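Local coordinates for CoA binding domain protein (Escherichia coli, PDB 3QA9) that belongs to the CoA-binding domain family and has a Rossmann-like fold, a parallel beta sheet flanked by helices, at residues V102-N107 and P111-Q116. Residues are numbered along the deposited sequence; the frame is centred on the assembly and turned at random.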
ATOM      1  N   VAL A 102       3.251  -5.551  -3.472  1.00 12.96           N
ATOM      2  CA  VAL A 102       1.864  -5.197  -3.643  1.00 12.91           C
ATOM      3  C   VAL A 102       1.198  -5.628  -2.352  1.00 12.00           C
ATOM      4  O   VAL A 102       1.193  -6.803  -2.016  1.00 11.05           O
ATOM      5  CB  VAL A 102       1.211  -5.914  -4.811  1.00 12.83           C
ATOM      6  CG1 VAL A 102      -0.263  -5.722  -4.721  1.00 14.93           C
ATOM      7  CG2 VAL A 102       1.727  -5.351  -6.122  1.00 14.99           C
ATOM      8  N   TRP A 103       0.663  -4.660  -1.621  1.00 11.26           N
ATOM      9  CA  TRP A 103       0.011  -4.928  -0.347  1.00 12.60           C
ATOM     10  C   TRP A 103      -1.507  -4.807  -0.467  1.00 12.98           C
ATOM     11  O   TRP A 103      -2.033  -3.726  -0.714  1.00 13.28           O
ATOM     12  CB  TRP A 103       0.544  -3.947   0.712  1.00 11.71           C
ATOM     13  CG  TRP A 103       0.154  -4.241   2.139  1.00 10.30           C
ATOM     14  CD1 TRP A 103      -1.112  -4.343   2.640  1.00 11.91           C
ATOM     15  CD2 TRP A 103       1.039  -4.426   3.254  1.00 12.31           C
ATOM     16  NE1 TRP A 103      -1.074  -4.569   3.992  1.00  9.59           N
ATOM     17  CE2 TRP A 103       0.236  -4.612   4.401  1.00 10.26           C
ATOM     18  CE3 TRP A 103       2.436  -4.422   3.401  1.00 11.96           C
ATOM     19  CZ2 TRP A 103       0.777  -4.828   5.673  1.00 11.32           C
ATOM     20  CZ3 TRP A 103       2.980  -4.632   4.671  1.00 12.21           C
ATOM     21  CH2 TRP A 103       2.149  -4.819   5.791  1.00 11.90           C
ATOM     22  N   PHE A 104      -2.203  -5.928  -0.318  1.00 12.31           N
ATOM     23  CA  PHE A 104      -3.662  -5.932  -0.382  1.00 13.21           C
ATOM     24  C   PHE A 104      -4.243  -5.723   1.014  1.00 13.12           C
ATOM     25  O   PHE A 104      -4.157  -6.611   1.867  1.00 12.75           O
ATOM     26  CB  PHE A 104      -4.194  -7.267  -0.915  1.00 12.31           C
ATOM     27  CG  PHE A 104      -3.797  -7.572  -2.332  1.00 12.07           C
ATOM     28  CD1 PHE A 104      -2.568  -8.167  -2.617  1.00 12.41           C
ATOM     29  CD2 PHE A 104      -4.678  -7.316  -3.382  1.00 12.51           C
ATOM     30  CE1 PHE A 104      -2.224  -8.504  -3.929  1.00 13.41           C
ATOM     31  CE2 PHE A 104      -4.341  -7.648  -4.698  1.00 13.72           C
ATOM     32  CZ  PHE A 104      -3.113  -8.247  -4.968  1.00 13.75           C
ATOM     33  N   GLN A 105      -4.832  -4.557   1.253  1.00 13.89           N
ATOM     34  CA  GLN A 105      -5.441  -4.285   2.551  1.00 14.86           C
ATOM     35  C   GLN A 105      -6.643  -5.218   2.720  1.00 16.12           C
ATOM     36  O   GLN A 105      -7.006  -5.951   1.799  1.00 17.16           O
ATOM     37  CB  GLN A 105      -5.892  -2.818   2.628  1.00 14.29           C
ATOM     38  CG  GLN A 105      -4.739  -1.819   2.605  1.00 13.32           C
ATOM     39  CD  GLN A 105      -4.081  -1.635   3.963  1.00 15.98           C
ATOM     40  OE1 GLN A 105      -2.860  -1.480   4.063  1.00 15.36           O
ATOM     41  NE2 GLN A 105      -4.890  -1.632   5.017  1.00 15.42           N
ATOM     42  N   TYR A 106      -7.265  -5.199   3.890  1.00 15.92           N
ATOM     43  CA  TYR A 106      -8.417  -6.065   4.117  1.00 16.69           C
ATOM     44  C   TYR A 106      -9.484  -5.954   3.064  1.00 16.44           C
ATOM     45  O   TYR A 106      -9.843  -4.868   2.654  1.00 15.52           O
ATOM     46  CB  TYR A 106      -9.081  -5.758   5.443  1.00 17.37           C
ATOM     47  CG  TYR A 106      -8.189  -5.872   6.618  1.00 19.09           C
ATOM     48  CD1 TYR A 106      -7.979  -4.776   7.431  1.00 22.01           C
ATOM     49  CD2 TYR A 106      -7.574  -7.072   6.934  1.00 21.01           C
ATOM     50  CE1 TYR A 106      -7.215  -4.864   8.549  1.00 24.95           C
ATOM     51  CE2 TYR A 106      -6.788  -7.188   8.066  1.00 24.66           C
ATOM     52  CZ  TYR A 106      -6.608  -6.063   8.864  1.00 24.82           C
ATOM     53  OH  TYR A 106      -5.864  -6.116  10.006  1.00 28.90           O
ATOM     54  N   ASN A 107      -9.996  -7.105   2.659  1.00 16.53           N
ATOM     55  CA  ASN A 107     -11.058  -7.210   1.676  1.00 19.17           C
ATOM     56  C   ASN A 107     -10.737  -6.721   0.279  1.00 17.96           C
ATOM     57  O   ASN A 107     -11.648  -6.443  -0.487  1.00 18.95           O
ATOM     58  CB  ASN A 107     -12.294  -6.472   2.174  1.00 19.30           C
ATOM     59  CG  ASN A 107     -12.661  -6.861   3.570  1.00 22.01           C
ATOM     60  OD1 ASN A 107     -12.703  -6.024   4.461  1.00 26.23           O
ATOM     61  ND2 ASN A 107     -12.910  -8.139   3.780  1.00 21.16           N
ATOM     62  N   PRO A 111      -6.942 -13.104  -6.035  1.00 12.52           N
ATOM     63  CA  PRO A 111      -6.007 -14.162  -6.427  1.00 12.85           C
ATOM     64  C   PRO A 111      -5.298 -13.963  -7.749  1.00 13.20           C
ATOM     65  O   PRO A 111      -4.083 -14.030  -7.826  1.00 14.46           O
ATOM     66  CB  PRO A 111      -6.877 -15.416  -6.477  1.00 14.52           C
ATOM     67  CG  PRO A 111      -7.953 -15.154  -5.551  1.00 15.80           C
ATOM     68  CD  PRO A 111      -8.235 -13.673  -5.610  1.00 13.99           C
ATOM     69  N   LEU A 112      -6.069 -13.764  -8.809  1.00 12.97           N
ATOM     70  CA  LEU A 112      -5.468 -13.596 -10.129  1.00 15.28           C
ATOM     71  C   LEU A 112      -4.499 -12.426 -10.179  1.00 15.61           C
ATOM     72  O   LEU A 112      -3.423 -12.535 -10.766  1.00 16.21           O
ATOM     73  CB  LEU A 112      -6.553 -13.429 -11.190  1.00 15.76           C
ATOM     74  CG  LEU A 112      -7.411 -14.679 -11.405  1.00 18.15           C
ATOM     75  CD1 LEU A 112      -8.509 -14.364 -12.400  1.00 19.67           C
ATOM     76  CD2 LEU A 112      -6.548 -15.833 -11.898  1.00 20.43           C
ATOM     77  N   ALA A 113      -4.874 -11.309  -9.564  1.00 15.32           N
ATOM     78  CA  ALA A 113      -4.009 -10.128  -9.546  1.00 15.50           C
ATOM     79  C   ALA A 113      -2.736 -10.443  -8.767  1.00 14.54           C
ATOM     80  O   ALA A 113      -1.630 -10.083  -9.181  1.00 13.52           O
ATOM     81  CB  ALA A 113      -4.739  -8.947  -8.902  1.00 15.23           C
ATOM     82  N   ALA A 114      -2.897 -11.117  -7.634  1.00 14.78           N
ATOM     83  CA  ALA A 114      -1.751 -11.479  -6.800  1.00 12.66           C
ATOM     84  C   ALA A 114      -0.773 -12.366  -7.559  1.00 14.55           C
ATOM     85  O   ALA A 114       0.440 -12.151  -7.521  1.00 15.15           O
ATOM     86  CB  ALA A 114      -2.229 -12.194  -5.533  1.00 13.00           C
ATOM     87  N   ARG A 115      -1.303 -13.364  -8.253  1.00 14.13           N
ATOM     88  CA  ARG A 115      -0.462 -14.283  -9.012  1.00 14.82           C
ATOM     89  C   ARG A 115       0.315 -13.549 -10.103  1.00 14.08           C
ATOM     90  O   ARG A 115       1.502 -13.788 -10.304  1.00 13.32           O
ATOM     91  CB  ARG A 115      -1.329 -15.404  -9.600  1.00 15.64           C
ATOM     92  CG  ARG A 115      -0.603 -16.457 -10.465  1.00 16.53           C
ATOM     93  CD  ARG A 115       0.531 -17.179  -9.723  1.00 19.98           C
ATOM     94  NE  ARG A 115       0.119 -17.847  -8.489  1.00 23.89           N
ATOM     95  CZ  ARG A 115      -0.306 -19.108  -8.397  1.00 25.52           C
ATOM     96  NH1 ARG A 115      -0.386 -19.874  -9.475  1.00 23.81           N
ATOM     97  NH2 ARG A 115      -0.635 -19.609  -7.211  1.00 25.06           N
ATOM     98  N   GLN A 116      -0.341 -12.633 -10.792  1.00 14.40           N
ATOM     99  CA  GLN A 116       0.341 -11.871 -11.826  1.00 15.20           C
ATOM    100  C   GLN A 116       1.521 -11.102 -11.231  1.00 15.94           C
ATOM    101  O   GLN A 116       2.613 -11.094 -11.779  1.00 15.66           O
ATOM    102  CB  GLN A 116      -0.642 -10.918 -12.498  1.00 19.45           C
ATOM    103  CG  GLN A 116      -0.077 -10.268 -13.720  1.00 21.98           C
ATOM    104  CD  GLN A 116      -1.111  -9.432 -14.424  1.00 25.20           C
ATOM    105  OE1 GLN A 116      -2.140  -9.088 -13.847  1.00 25.89           O
ATOM    106  NE2 GLN A 116      -0.848  -9.098 -15.674  1.00 24.92           N
TER
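Phe104, the last residue of its strand, pushes its ring against Ala113 and Ala114 in the first turn of helix 111-119, and the contact between 102-107 and 111-116 is van der Waals packing of the ring on two methyls and the main chain between them. The far end of the ring does the work. CE1 lies 4.0 Å from the methyl CB of Ala114, while CZ reaches the backbone beside it, 3.9 Å from Ala114 N. Ala113 adds its own methyl at the ring's edge, close to the ring plane, with its CB 4.3 Å from CZ. CB of Phe104 already points toward the helix, and CG, anti to the carbonyl carbon (chi1 -64°), sets the ring so that its CE1-CZ end meets the alanines. With two alanines in a row, the helix offers only methyls and main chain at this point, so the phenyl can approach the helix backbone itself. All three residues are buried, but the contact is small, 96 Å² in all.

Backbone hydrogen bonds belong to each element separately: in the helix, Arg115 N donates to Pro111 O at 2.9 Å; on the strand, Phe104 pairs with Val125 of strand 123-126.

Tyr109, in the short connection, meets the Phe104 ring edge-to-face. Helix 87-97 packs alongside, with Ala87 touching Phe104 and Val91 touching Ala113. The contact lies between strand 101-104 and helix 111-119, the first two elements of a beta-alpha-beta unit completed by edge strand 123-126.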